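Local coordinates for protein exopolygalacturonase (Yersinia enterocolitica, PDB 2UVF) that hydrolyses the polygalacturonan of pectin from its chain ends as a family 28 glycoside hydrolase, probably releasing digalacturonic acid, at residues Asn484-Leu490 and Asn526-Ser532; Ile110-Asn114 and Trp425-Asn429; Pro192-Ser198 and Ala215-Glu221; Gly271-Leu275 and Glu303-Ala308. All coordinates share one frame; numbering follows the deposited sequence.

Contact 1. Residues Asn484-Leu490 and Asn526-Ser532; sequences NNAMRDL and NVTVDNS. With SO4 (sulfate ion), chain E.
The side-chain amides of N484 and N526 lie side by side, their planes 16° apart, and N526 ND2 donates to N484 OD1 at 3.0 Å, with the acceptor almost in the amide plane of N526. At the other end of the strands the R488 guanidinium has D489 OD2 over one face, a long charge contact from NH1; sulfate O3 and, farther off, D530 OD2 lie at its edge. R488 NH2 gives hydrogen bonds to sulfate O1 at 3.0 Å and O3 at 3.2 Å, the ion probably coming from the crystallisation liquor. D530 OD1 accepts from N562 ND2. N484 and N526 both sit at corners with left-handed backbone angles, and N526 OD1 passes the pattern on to N558. This is the asparagine ladder of a right-handed parallel beta-helix, whose successive coils stack here in register, 5° from parallel. M487 N binds T528 O at 2.9 Å and D530 N binds M487 O at 3.0 Å. On the face shared by M487, L490, V527 and V529, the M487 side chain bends at its last torsion (chi3 -85°), which brings M487 CE to 3.6 Å from V529 CG2, while the side chains of L490 and V529 cross at about a right angle, meeting through CD1 and CG1.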
loop_
_atom_site.group_PDB
_atom_site.type_symbol
_atom_site.label_atom_id
_atom_site.label_comp_id
_atom_site.label_asym_id
_atom_site.label_seq_id
_atom_site.Cartn_x
_atom_site.Cartn_y
_atom_site.Cartn_z
ATOM N N ASN A 484 -9.790 -4.427 -13.668
ATOM C CA ASN A 484 -11.041 -4.153 -12.984
ATOM C C ASN A 484 -10.893 -2.979 -12.021
ATOM O O ASN A 484 -11.318 -3.035 -10.877
ATOM C CB ASN A 484 -11.524 -5.391 -12.251
ATOM C CG ASN A 484 -11.858 -6.520 -13.185
ATOM O OD1 ASN A 484 -12.106 -6.305 -14.372
ATOM N ND2 ASN A 484 -11.869 -7.735 -12.655
ATOM N N ASN A 485 -10.271 -1.919 -12.522
ATOM C CA ASN A 485 -10.038 -0.698 -11.760
ATOM C C ASN A 485 -10.634 0.459 -12.507
ATOM O O ASN A 485 -10.542 0.521 -13.733
ATOM C CB ASN A 485 -8.531 -0.436 -11.601
ATOM C CG ASN A 485 -7.836 -1.497 -10.799
ATOM O OD1 ASN A 485 -6.764 -1.978 -11.174
ATOM N ND2 ASN A 485 -8.424 -1.875 -9.699
ATOM N N ALA A 486 -11.204 1.403 -11.757
ATOM C CA ALA A 486 -11.734 2.620 -12.342
ATOM C C ALA A 486 -11.006 3.843 -11.831
ATOM O O ALA A 486 -10.725 3.957 -10.647
ATOM C CB ALA A 486 -13.248 2.736 -12.094
ATOM N N MET A 487 -10.725 4.784 -12.731
ATOM C CA MET A 487 -9.887 5.918 -12.373
ATOM C C MET A 487 -10.387 7.229 -12.956
ATOM O O MET A 487 -10.906 7.260 -14.063
ATOM C CB MET A 487 -8.445 5.669 -12.807
ATOM C CG MET A 487 -7.945 4.244 -12.530
ATOM S SD MET A 487 -6.139 4.111 -12.486
ATOM C CE MET A 487 -5.663 3.905 -14.169
ATOM N N ARG A 488 -10.237 8.311 -12.197
ATOM C CA ARG A 488 -10.784 9.604 -12.622
ATOM C C ARG A 488 -9.853 10.728 -12.196
ATOM O O ARG A 488 -9.404 10.766 -11.055
ATOM C CB ARG A 488 -12.206 9.810 -12.058
ATOM C CG ARG A 488 -12.754 11.221 -12.165
ATOM C CD ARG A 488 -14.262 11.309 -12.044
ATOM N NE ARG A 488 -14.738 12.384 -12.930
ATOM C CZ ARG A 488 -15.096 13.595 -12.508
ATOM N NH1 ARG A 488 -15.082 13.871 -11.207
ATOM N NH2 ARG A 488 -15.472 14.526 -13.373
ATOM N N ASP A 489 -9.565 11.641 -13.117
ATOM C CA ASP A 489 -8.783 12.830 -12.797
ATOM C C ASP A 489 -7.363 12.499 -12.316
ATOM O O ASP A 489 -6.830 13.160 -11.425
ATOM C CB ASP A 489 -9.517 13.704 -11.771
ATOM C CG ASP A 489 -10.770 14.350 -12.329
ATOM O OD1 ASP A 489 -10.965 14.365 -13.547
ATOM O OD2 ASP A 489 -11.570 14.875 -11.546
ATOM N N LEU A 490 -6.740 11.504 -12.940
ATOM C CA LEU A 490 -5.350 11.201 -12.674
ATOM C C LEU A 490 -4.528 12.441 -12.953
ATOM O O LEU A 490 -4.836 13.178 -13.879
ATOM C CB LEU A 490 -4.874 10.024 -13.525
ATOM C CG LEU A 490 -5.433 8.641 -13.198
ATOM C CD1 LEU A 490 -4.758 7.636 -14.092
ATOM C CD2 LEU A 490 -5.234 8.298 -11.718
ATOM N N ASN A 526 -9.573 -4.367 -18.563
ATOM C CA ASN A 526 -10.842 -3.894 -17.977
ATOM C C ASN A 526 -10.632 -2.662 -17.094
ATOM O O ASN A 526 -11.002 -2.675 -15.931
ATOM C CB ASN A 526 -11.511 -4.995 -17.134
ATOM C CG ASN A 526 -11.734 -6.300 -17.893
ATOM O OD1 ASN A 526 -11.696 -6.344 -19.115
ATOM N ND2 ASN A 526 -11.982 -7.370 -17.150
ATOM N N VAL A 527 -10.019 -1.622 -17.662
ATOM C CA VAL A 527 -9.623 -0.410 -16.940
ATOM C C VAL A 527 -10.159 0.801 -17.697
ATOM O O VAL A 527 -10.004 0.909 -18.906
ATOM C CB VAL A 527 -8.068 -0.301 -16.772
ATOM C CG1 VAL A 527 -7.623 1.135 -16.411
ATOM C CG2 VAL A 527 -7.545 -1.326 -15.757
ATOM N N THR A 528 -10.798 1.700 -16.963
ATOM C CA THR A 528 -11.355 2.914 -17.523
ATOM C C THR A 528 -10.732 4.095 -16.800
ATOM O O THR A 528 -10.626 4.092 -15.574
ATOM C CB THR A 528 -12.884 2.945 -17.348
ATOM O OG1 THR A 528 -13.203 2.633 -15.977
ATOM C CG2 THR A 528 -13.548 1.919 -18.267
ATOM N N VAL A 529 -10.291 5.078 -17.566
ATOM C CA VAL A 529 -9.846 6.341 -17.025
ATOM C C VAL A 529 -10.641 7.454 -17.686
ATOM O O VAL A 529 -10.687 7.541 -18.915
ATOM C CB VAL A 529 -8.334 6.636 -17.307
ATOM C CG1 VAL A 529 -7.915 7.964 -16.656
ATOM C CG2 VAL A 529 -7.442 5.507 -16.848
ATOM N N ASP A 530 -11.244 8.306 -16.861
ATOM C CA ASP A 530 -11.812 9.569 -17.321
ATOM C C ASP A 530 -10.958 10.721 -16.807
ATOM O O ASP A 530 -10.924 10.986 -15.609
ATOM C CB ASP A 530 -13.249 9.729 -16.842
ATOM C CG ASP A 530 -13.940 10.964 -17.424
ATOM O OD1 ASP A 530 -13.450 11.603 -18.388
ATOM O OD2 ASP A 530 -15.004 11.301 -16.892
ATOM N N ASN A 531 -10.282 11.392 -17.737
ATOM C CA ASN A 531 -9.450 12.560 -17.467
ATOM C C ASN A 531 -8.100 12.224 -16.870
ATOM O O ASN A 531 -7.992 11.477 -15.888
ATOM C CB ASN A 531 -10.160 13.592 -16.578
ATOM C CG ASN A 531 -11.488 14.057 -17.153
ATOM O OD1 ASN A 531 -12.442 14.303 -16.411
ATOM N ND2 ASN A 531 -11.551 14.187 -18.468
ATOM N N SER A 532 -7.075 12.778 -17.499
ATOM C CA SER A 532 -5.725 12.785 -16.971
ATOM C C SER A 532 -5.287 14.208 -17.283
ATOM O O SER A 532 -5.247 14.598 -18.460
ATOM C CB SER A 532 -4.855 11.792 -17.712
ATOM O OG SER A 532 -3.913 11.172 -16.850
HETATM S S SO4 E . -16.477 14.420 -16.934
HETATM O O1 SO4 E . -16.995 13.648 -15.796
HETATM O O2 SO4 E . -17.500 15.389 -17.338
HETATM O O3 SO4 E . -15.261 15.139 -16.539
HETATM O O4 SO4 E . -16.193 13.524 -18.061
#

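Contact 2. Residues Ile110-Asn114 and Trp425-Asn429; sequences IVMQN and WLFNN
Q113 reaches across to F427 and W425 because its CG stands anti to the carbonyl carbon (chi1 -66°) and the chain then runs extended, carrying the amide over one face of the F427 ring and on to the rim of W425. F427 meets it with CG tucked between its own backbone N and carbonyl carbon (chi1 63°). Q113 CB rests 3.7 Å from F427 CD1, and Q113 OE1 lies 3.7 Å from F427 CB. The amide plane is inclined 26° to the phenyl ring. Q113 NE2 comes to 3.4 Å from W425 CZ2, near the plane of the indole and at its edge. The two rings overlap, F427 CE2 lying over the centre of the indole, 3.4 Å above its plane. Beside them the N428 side chain pushes its amide end among the backbone of V111 to Q113 and the side chain of N114, while M112 CE packs 4.0 Å from N428 CG. Segment 110-114 belongs to the fibronectin type III region and segment 425-429 lies on strand 421-427 of the beta-helix, so the contact joins the two domains. The buried Q113 NE2 finds acceptors in W57 O and E454 OE2, and W425 NE1 shares that E454 oxygen. Two acceptors on one nitrogen should fix the rotation of the Q113 amide, an oriented group laid over one phenyl face and against the edge of an indole.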
loop_
_atom_site.group_PDB
_atom_site.type_symbol
_atom_site.label_atom_id
_atom_site.label_comp_id
_atom_site.label_asym_id
_atom_site.label_seq_id
_atom_site.Cartn_x
_atom_site.Cartn_y
_atom_site.Cartn_z
ATOM N N ILE A 110 -16.634 -1.759 -10.147
ATOM C CA ILE A 110 -15.934 -2.765 -9.360
ATOM C C ILE A 110 -16.913 -3.586 -8.516
ATOM O O ILE A 110 -18.035 -3.166 -8.268
ATOM C CB ILE A 110 -14.801 -2.126 -8.505
ATOM C CG1 ILE A 110 -15.364 -1.215 -7.409
ATOM C CG2 ILE A 110 -13.824 -1.350 -9.407
ATOM C CD1 ILE A 110 -14.381 -0.894 -6.287
ATOM N N VAL A 111 -16.477 -4.766 -8.090
ATOM C CA VAL A 111 -17.258 -5.602 -7.194
ATOM C C VAL A 111 -16.542 -5.745 -5.848
ATOM O O VAL A 111 -15.316 -5.624 -5.770
ATOM C CB VAL A 111 -17.573 -6.983 -7.845
ATOM C CG1 VAL A 111 -18.507 -6.803 -9.077
ATOM C CG2 VAL A 111 -16.274 -7.752 -8.228
ATOM N N MET A 112 -17.306 -5.964 -4.781
ATOM C CA MET A 112 -16.718 -6.232 -3.456
ATOM C C MET A 112 -16.249 -7.687 -3.329
ATOM O O MET A 112 -16.848 -8.593 -3.912
ATOM C CB MET A 112 -17.677 -5.846 -2.326
ATOM C CG MET A 112 -18.090 -4.359 -2.314
ATOM S SD MET A 112 -16.770 -3.166 -1.864
ATOM C CE MET A 112 -16.198 -2.654 -3.469
ATOM N N GLN A 113 -15.156 -7.886 -2.583
ATOM C CA GLN A 113 -14.497 -9.194 -2.411
ATOM C C GLN A 113 -14.243 -9.460 -0.919
ATOM O O GLN A 113 -13.472 -10.340 -0.558
ATOM C CB GLN A 113 -13.171 -9.224 -3.160
ATOM C CG GLN A 113 -13.281 -9.130 -4.674
ATOM C CD GLN A 113 -11.935 -8.992 -5.345
ATOM O OE1 GLN A 113 -11.638 -7.979 -5.980
ATOM N NE2 GLN A 113 -11.109 -10.015 -5.212
ATOM N N ASN A 114 -14.889 -8.685 -0.057
ATOM C CA ASN A 114 -14.722 -8.829 1.387
ATOM C C ASN A 114 -16.045 -8.667 2.117
ATOM O O ASN A 114 -16.926 -7.942 1.654
ATOM C CB ASN A 114 -13.666 -7.846 1.939
ATOM C CG ASN A 114 -14.165 -6.408 1.990
ATOM O OD1 ASN A 114 -14.059 -5.674 1.000
ATOM N ND2 ASN A 114 -14.693 -5.990 3.156
ATOM N N TRP A 425 -1.882 -8.843 -3.153
ATOM C CA TRP A 425 -3.245 -8.782 -3.655
ATOM C C TRP A 425 -3.869 -7.484 -3.159
ATOM O O TRP A 425 -4.017 -7.253 -1.967
ATOM C CB TRP A 425 -3.984 -10.072 -3.286
ATOM C CG TRP A 425 -5.387 -10.257 -3.764
ATOM C CD1 TRP A 425 -5.993 -9.697 -4.851
ATOM C CD2 TRP A 425 -6.365 -11.088 -3.139
ATOM N NE1 TRP A 425 -7.311 -10.117 -4.933
ATOM C CE2 TRP A 425 -7.555 -10.987 -3.900
ATOM C CE3 TRP A 425 -6.350 -11.919 -2.005
ATOM C CZ2 TRP A 425 -8.714 -11.689 -3.564
ATOM C CZ3 TRP A 425 -7.509 -12.619 -1.672
ATOM C CH2 TRP A 425 -8.674 -12.501 -2.455
ATOM N N LEU A 426 -4.142 -6.588 -4.089
ATOM C CA LEU A 426 -4.565 -5.233 -3.692
ATOM C C LEU A 426 -5.963 -4.980 -4.231
ATOM O O LEU A 426 -6.124 -4.779 -5.417
ATOM C CB LEU A 426 -3.564 -4.171 -4.204
ATOM C CG LEU A 426 -2.040 -4.278 -3.926
ATOM C CD1 LEU A 426 -1.727 -4.653 -2.469
ATOM C CD2 LEU A 426 -1.354 -5.238 -4.880
ATOM N N PHE A 427 -6.969 -5.014 -3.356
ATOM C CA PHE A 427 -8.363 -4.932 -3.790
ATOM C C PHE A 427 -9.260 -4.055 -2.901
ATOM O O PHE A 427 -8.986 -3.877 -1.730
ATOM C CB PHE A 427 -8.960 -6.347 -4.004
ATOM C CG PHE A 427 -9.031 -7.204 -2.746
ATOM C CD1 PHE A 427 -10.208 -7.270 -1.998
ATOM C CD2 PHE A 427 -7.937 -7.969 -2.334
ATOM C CE1 PHE A 427 -10.305 -8.070 -0.841
ATOM C CE2 PHE A 427 -8.005 -8.769 -1.172
ATOM C CZ PHE A 427 -9.190 -8.818 -0.428
ATOM N N ASN A 428 -10.336 -3.528 -3.481
ATOM C CA ASN A 428 -11.337 -2.729 -2.761
ATOM C C ASN A 428 -10.761 -1.524 -2.003
ATOM O O ASN A 428 -11.201 -1.197 -0.893
ATOM C CB ASN A 428 -12.200 -3.612 -1.835
ATOM C CG ASN A 428 -12.939 -4.721 -2.589
ATOM O OD1 ASN A 428 -13.089 -4.670 -3.823
ATOM N ND2 ASN A 428 -13.409 -5.715 -1.853
ATOM N N ASN A 429 -9.765 -0.880 -2.606
ATOM C CA ASN A 429 -9.141 0.319 -2.015
ATOM C C ASN A 429 -9.604 1.514 -2.749
ATOM O O ASN A 429 -9.972 1.429 -3.946
ATOM C CB ASN A 429 -7.602 0.252 -2.080
ATOM C CG ASN A 429 -7.061 -0.940 -1.354
ATOM O OD1 ASN A 429 -7.116 -0.976 -0.152
ATOM N ND2 ASN A 429 -6.570 -1.951 -2.090
#

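Contact 3. Residues Pro192-Ser198 and Ala215-Glu221; sequences PAGTYKS and AILLGSE
K197 and E221 meet in a salt bridge, with K197 NZ 2.6 Å from E221 OE1 and approaching from above the carboxylate plane. The lysine begins with CG anti to its backbone N (chi1 -177°) and then bends at its last two torsions; E221 folds back at chi2, and the two chains cross at about a right angle. The aliphatic part of the lysine passes over the S220 backbone, and K197 CE lies 3.6 Å from G219 O. On the same face T195 CG2 and L218 CD2 touch at 4.0 Å, and T195 lies alongside I216. L217, pointing to the other face, reaches back with its CD1 to S198 CB at 3.7 Å. Behind these side chains stands a ladder of backbone bonds: I216 N to G194 O at 2.9 Å, Y196 N to I216 O, L218 N to Y196 O, then S198 N to L218 O at 2.8 Å. S220 N continues it onto S198 O where the strand gives way to a turn. Further out, Y196 OH donates to A193 O at 3.0 Å, tying the strand to the loop residue just before it, and R160 also binds that hydroxyl. S220 OG receives N222 N. The strands run parallel at 28°, and 215-219 pairs in turn with 268-270, so these are neighbouring coils early in the right-handed parallel beta-helix characteristic of family 28 glycoside hydrolases.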
loop_
_atom_site.group_PDB
_atom_site.type_symbol
_atom_site.label_atom_id
_atom_site.label_comp_id
_atom_site.label_asym_id
_atom_site.label_seq_id
_atom_site.Cartn_x
_atom_site.Cartn_y
_atom_site.Cartn_z
ATOM N N PRO A 192 -6.451 3.872 25.156
ATOM C CA PRO A 192 -7.745 4.570 25.167
ATOM C C PRO A 192 -7.734 5.996 24.595
ATOM O O PRO A 192 -6.670 6.527 24.272
ATOM C CB PRO A 192 -8.106 4.602 26.671
ATOM C CG PRO A 192 -6.816 4.412 27.394
ATOM C CD PRO A 192 -6.055 3.465 26.522
ATOM N N ALA A 193 -8.919 6.611 24.490
ATOM C CA ALA A 193 -9.040 8.024 24.101
ATOM C C ALA A 193 -8.034 8.910 24.843
ATOM O O ALA A 193 -7.747 8.689 26.023
ATOM C CB ALA A 193 -10.474 8.536 24.310
ATOM N N GLY A 194 -7.497 9.897 24.131
ATOM C CA GLY A 194 -6.477 10.792 24.666
ATOM C C GLY A 194 -5.269 10.886 23.752
ATOM O O GLY A 194 -5.031 10.002 22.928
ATOM N N THR A 195 -4.513 11.966 23.907
ATOM C CA THR A 195 -3.301 12.197 23.136
ATOM C C THR A 195 -2.056 11.871 23.963
ATOM O O THR A 195 -1.676 12.633 24.864
ATOM C CB THR A 195 -3.251 13.641 22.644
ATOM O OG1 THR A 195 -4.398 13.883 21.824
ATOM C CG2 THR A 195 -1.981 13.912 21.839
ATOM N N TYR A 196 -1.429 10.739 23.632
ATOM C CA TYR A 196 -0.233 10.214 24.310
ATOM C C TYR A 196 1.034 10.368 23.458
ATOM O O TYR A 196 1.265 9.585 22.525
ATOM C CB TYR A 196 -0.436 8.728 24.638
ATOM C CG TYR A 196 -1.726 8.422 25.381
ATOM C CD1 TYR A 196 -1.740 8.268 26.764
ATOM C CD2 TYR A 196 -2.935 8.287 24.694
ATOM C CE1 TYR A 196 -2.942 7.986 27.456
ATOM C CE2 TYR A 196 -4.133 8.008 25.370
ATOM C CZ TYR A 196 -4.127 7.859 26.742
ATOM O OH TYR A 196 -5.301 7.590 27.394
ATOM N N LYS A 197 1.842 11.385 23.769
ATOM C CA LYS A 197 3.170 11.547 23.150
ATOM C C LYS A 197 4.064 10.362 23.517
ATOM O O LYS A 197 4.019 9.857 24.645
ATOM C CB LYS A 197 3.825 12.876 23.552
ATOM C CG LYS A 197 5.178 13.116 22.887
ATOM C CD LYS A 197 5.577 14.588 22.842
ATOM C CE LYS A 197 4.912 15.295 21.666
ATOM N NZ LYS A 197 5.789 16.322 21.064
ATOM N N SER A 198 4.847 9.891 22.554
ATOM C CA SER A 198 5.698 8.723 22.763
ATOM C C SER A 198 6.872 8.748 21.793
ATOM O O SER A 198 6.800 9.382 20.737
ATOM C CB SER A 198 4.888 7.434 22.617
ATOM O OG SER A 198 5.709 6.271 22.652
ATOM N N ALA A 215 -8.216 7.642 20.525
ATOM C CA ALA A 215 -6.772 7.526 20.808
ATOM C C ALA A 215 -5.860 8.162 19.759
ATOM O O ALA A 215 -6.007 7.905 18.572
ATOM C CB ALA A 215 -6.374 6.065 20.992
ATOM N N ILE A 216 -4.907 8.980 20.199
ATOM C CA ILE A 216 -3.842 9.479 19.311
ATOM C C ILE A 216 -2.476 9.150 19.895
ATOM O O ILE A 216 -2.093 9.657 20.954
ATOM C CB ILE A 216 -3.932 10.997 19.019
ATOM C CG1 ILE A 216 -5.292 11.361 18.410
ATOM C CG2 ILE A 216 -2.801 11.443 18.081
ATOM C CD1 ILE A 216 -5.539 12.863 18.312
ATOM N N LEU A 217 -1.763 8.266 19.202
ATOM C CA LEU A 217 -0.352 8.054 19.464
ATOM C C LEU A 217 0.444 9.084 18.687
ATOM O O LEU A 217 0.594 8.996 17.453
ATOM C CB LEU A 217 0.076 6.616 19.136
ATOM C CG LEU A 217 1.527 6.238 19.482
ATOM C CD1 LEU A 217 1.782 6.225 20.995
ATOM C CD2 LEU A 217 1.906 4.907 18.849
ATOM N N LEU A 218 0.946 10.068 19.435
ATOM C CA LEU A 218 1.702 11.188 18.894
ATOM C C LEU A 218 3.225 10.970 19.012
ATOM O O LEU A 218 3.749 10.719 20.095
ATOM C CB LEU A 218 1.278 12.511 19.575
ATOM C CG LEU A 218 1.842 13.849 19.052
ATOM C CD1 LEU A 218 1.661 14.032 17.544
ATOM C CD2 LEU A 218 1.239 15.043 19.793
ATOM N N GLY A 219 3.928 11.079 17.891
ATOM C CA GLY A 219 5.374 11.002 17.902
ATOM C C GLY A 219 5.982 12.106 18.738
ATOM O O GLY A 219 5.462 13.227 18.772
ATOM N N SER A 220 7.063 11.777 19.445
ATOM C CA SER A 220 7.891 12.785 20.102
ATOM C C SER A 220 8.619 13.536 18.998
ATOM O O SER A 220 8.861 12.992 17.924
ATOM C CB SER A 220 8.886 12.126 21.058
ATOM O OG SER A 220 9.938 13.011 21.402
ATOM N N GLU A 221 8.927 14.799 19.232
ATOM C CA GLU A 221 9.711 15.559 18.267
ATOM C C GLU A 221 11.218 15.541 18.625
ATOM O O GLU A 221 12.037 16.140 17.923
ATOM C CB GLU A 221 9.142 16.980 18.101
ATOM C CG GLU A 221 9.436 17.979 19.243
ATOM C CD GLU A 221 8.603 17.751 20.519
ATOM O OE1 GLU A 221 8.334 16.585 20.897
ATOM O OE2 GLU A 221 8.227 18.760 21.159
#

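Contact 4. Residues Gly271-Leu275 and Glu303-Ala308; sequences GNGWL and EDGILA
Loop 271-275 runs along segment 303-308 through four backbone hydrogen bonds, in which L275 N donates to D304 O at 3.0 Å, L307 N to N272 O at 2.9 Å, and both I306 N and A308 N to G273 O. The two donors to that last carbonyl arrive differently: A308 N lies in the carbonyl plane on a lone pair, whereas I306 N, at 2.8 Å, stands above the plane. Over the six-membered ring of W274 sits A308 CB, 4.0 Å from the centroid and only 13° from the ring normal, a CH-pi contact. W274 owes its placement to a CG anti to the carbonyl carbon (chi1 -59°), with the ring then turned so that D304 O comes to its edge, 3.7 Å from W274 CE3. I306 occupies the N-cap position of helix 307-317. In place of a capping side chain, the carbonyls of N272 and G273 satisfy amides of the first helical turn, while D304, at the end of helix 301-304, offers its own carbonyl to the loop. Loop 271-275 follows strand 268-270 of the beta-helix, so the helices of this excursion are joined directly to the coil. I306 lies across the loop, its CD1 meeting L275 CD2 at 3.8 Å and its CG2 approaching N272 OD1. N272 ND2 comes very close to G219 O, a probable but doubtful bond. L307 CD2 reaches G271 O at 3.6 Å. D304 turns its OD2 to S296 OG, and the side chain of W274 lies about 11 Å from a bound galacturonic acid unit.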
loop_
_atom_site.group_PDB
_atom_site.type_symbol
_atom_site.label_atom_id
_atom_site.label_comp_id
_atom_site.label_asym_id
_atom_site.label_seq_id
_atom_site.Cartn_x
_atom_site.Cartn_y
_atom_site.Cartn_z
ATOM N N GLY A 271 2.836 10.823 13.405
ATOM C CA GLY A 271 4.300 10.759 13.450
ATOM C C GLY A 271 5.033 12.014 13.896
ATOM O O GLY A 271 6.218 11.945 14.232
ATOM N N ASN A 272 4.321 13.142 13.860
ATOM C CA ASN A 272 4.745 14.434 14.397
ATOM C C ASN A 272 5.885 15.030 13.574
ATOM O O ASN A 272 6.739 15.778 14.101
ATOM C CB ASN A 272 5.108 14.319 15.901
ATOM C CG ASN A 272 4.962 15.638 16.660
ATOM O OD1 ASN A 272 4.535 16.664 16.101
ATOM N ND2 ASN A 272 5.314 15.614 17.948
ATOM N N GLY A 273 5.872 14.712 12.275
ATOM C CA GLY A 273 7.003 14.937 11.405
ATOM C C GLY A 273 7.090 16.318 10.824
ATOM O O GLY A 273 8.196 16.855 10.625
ATOM N N TRP A 274 5.916 16.891 10.552
ATOM C CA TRP A 274 5.793 18.073 9.708
ATOM C C TRP A 274 4.758 19.055 10.185
ATOM O O TRP A 274 3.736 18.665 10.763
ATOM C CB TRP A 274 5.338 17.646 8.309
ATOM C CG TRP A 274 6.242 16.720 7.674
ATOM C CD1 TRP A 274 6.085 15.370 7.548
ATOM C CD2 TRP A 274 7.472 17.046 7.070
ATOM N NE1 TRP A 274 7.152 14.830 6.891
ATOM C CE2 TRP A 274 8.029 15.843 6.590
ATOM C CE3 TRP A 274 8.178 18.249 6.881
ATOM C CZ2 TRP A 274 9.242 15.812 5.920
ATOM C CZ3 TRP A 274 9.390 18.206 6.232
ATOM C CH2 TRP A 274 9.905 16.997 5.744
ATOM N N LEU A 275 4.999 20.318 9.868
ATOM C CA LEU A 275 4.010 21.350 10.054
ATOM C C LEU A 275 2.907 21.188 9.011
ATOM O O LEU A 275 3.105 20.558 7.973
ATOM C CB LEU A 275 4.667 22.736 9.964
ATOM C CG LEU A 275 5.481 23.212 11.190
ATOM C CD1 LEU A 275 6.081 24.535 10.884
ATOM C CD2 LEU A 275 4.642 23.317 12.469
ATOM N N GLU A 303 12.710 24.916 7.932
ATOM C CA GLU A 303 11.442 25.664 8.025
ATOM C C GLU A 303 10.193 24.779 8.249
ATOM O O GLU A 303 9.275 25.170 8.966
ATOM C CB GLU A 303 11.213 26.468 6.747
ATOM C CG GLU A 303 12.233 27.546 6.424
ATOM C CD GLU A 303 12.115 28.008 4.977
ATOM O OE1 GLU A 303 11.085 27.671 4.330
ATOM O OE2 GLU A 303 13.047 28.692 4.475
ATOM N N ASP A 304 10.163 23.596 7.639
ATOM C CA ASP A 304 8.912 22.824 7.509
ATOM C C ASP A 304 8.697 21.713 8.531
ATOM O O ASP A 304 7.560 21.350 8.824
ATOM C CB ASP A 304 8.792 22.228 6.107
ATOM C CG ASP A 304 8.869 23.258 5.027
ATOM O OD1 ASP A 304 8.406 24.389 5.225
ATOM O OD2 ASP A 304 9.384 22.939 3.946
ATOM N N GLY A 305 9.780 21.162 9.063
ATOM C CA GLY A 305 9.678 19.955 9.869
ATOM C C GLY A 305 9.340 20.228 11.309
ATOM O O GLY A 305 9.376 21.366 11.766
ATOM N N ILE A 306 8.988 19.169 12.017
ATOM C CA ILE A 306 8.890 19.189 13.463
ATOM C C ILE A 306 9.866 18.096 13.922
ATOM O O ILE A 306 11.034 18.395 14.153
ATOM C CB ILE A 306 7.450 18.960 13.977
ATOM C CG1 ILE A 306 6.476 19.991 13.377
ATOM C CG2 ILE A 306 7.415 18.993 15.493
ATOM C CD1 ILE A 306 5.016 19.848 13.921
ATOM N N LEU A 307 9.420 16.842 14.016
ATOM C CA LEU A 307 10.353 15.729 14.191
ATOM C C LEU A 307 11.408 15.656 13.086
ATOM O O LEU A 307 12.567 15.391 13.362
ATOM C CB LEU A 307 9.630 14.399 14.319
ATOM C CG LEU A 307 10.570 13.213 14.491
ATOM C CD1 LEU A 307 11.398 13.330 15.790
ATOM C CD2 LEU A 307 9.810 11.921 14.431
ATOM N N ALA A 308 11.009 15.920 11.844
ATOM C CA ALA A 308 11.913 15.858 10.699
ATOM C C ALA A 308 12.959 16.979 10.686
ATOM O O ALA A 308 14.088 16.760 10.235
ATOM C CB ALA A 308 11.120 15.875 9.408
#

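Contacts 1 and 3 apply the same principle, parallel coil-to-coil pairing, at places on opposite sides of the chain's centre, about 38 Å apart between centres. Contact 1 is buried and adds an asparagine step and an apolar face, while contact 3 is only partly buried and ends in a salt bridge. Contact 2, also buried, joins the fibronectin type III region to the beta-helix through amides and aromatic rings, and it touches contact 1, where I110 CG2 packs 3.4 Å from N484 O. Contact 4, likewise buried, ties helices to the coil through backbone carbonyls and meets contact 3, where L307 CD1 packs against S220 O. The loop closed by contact 2 encloses contacts 3 and 4 in sequence.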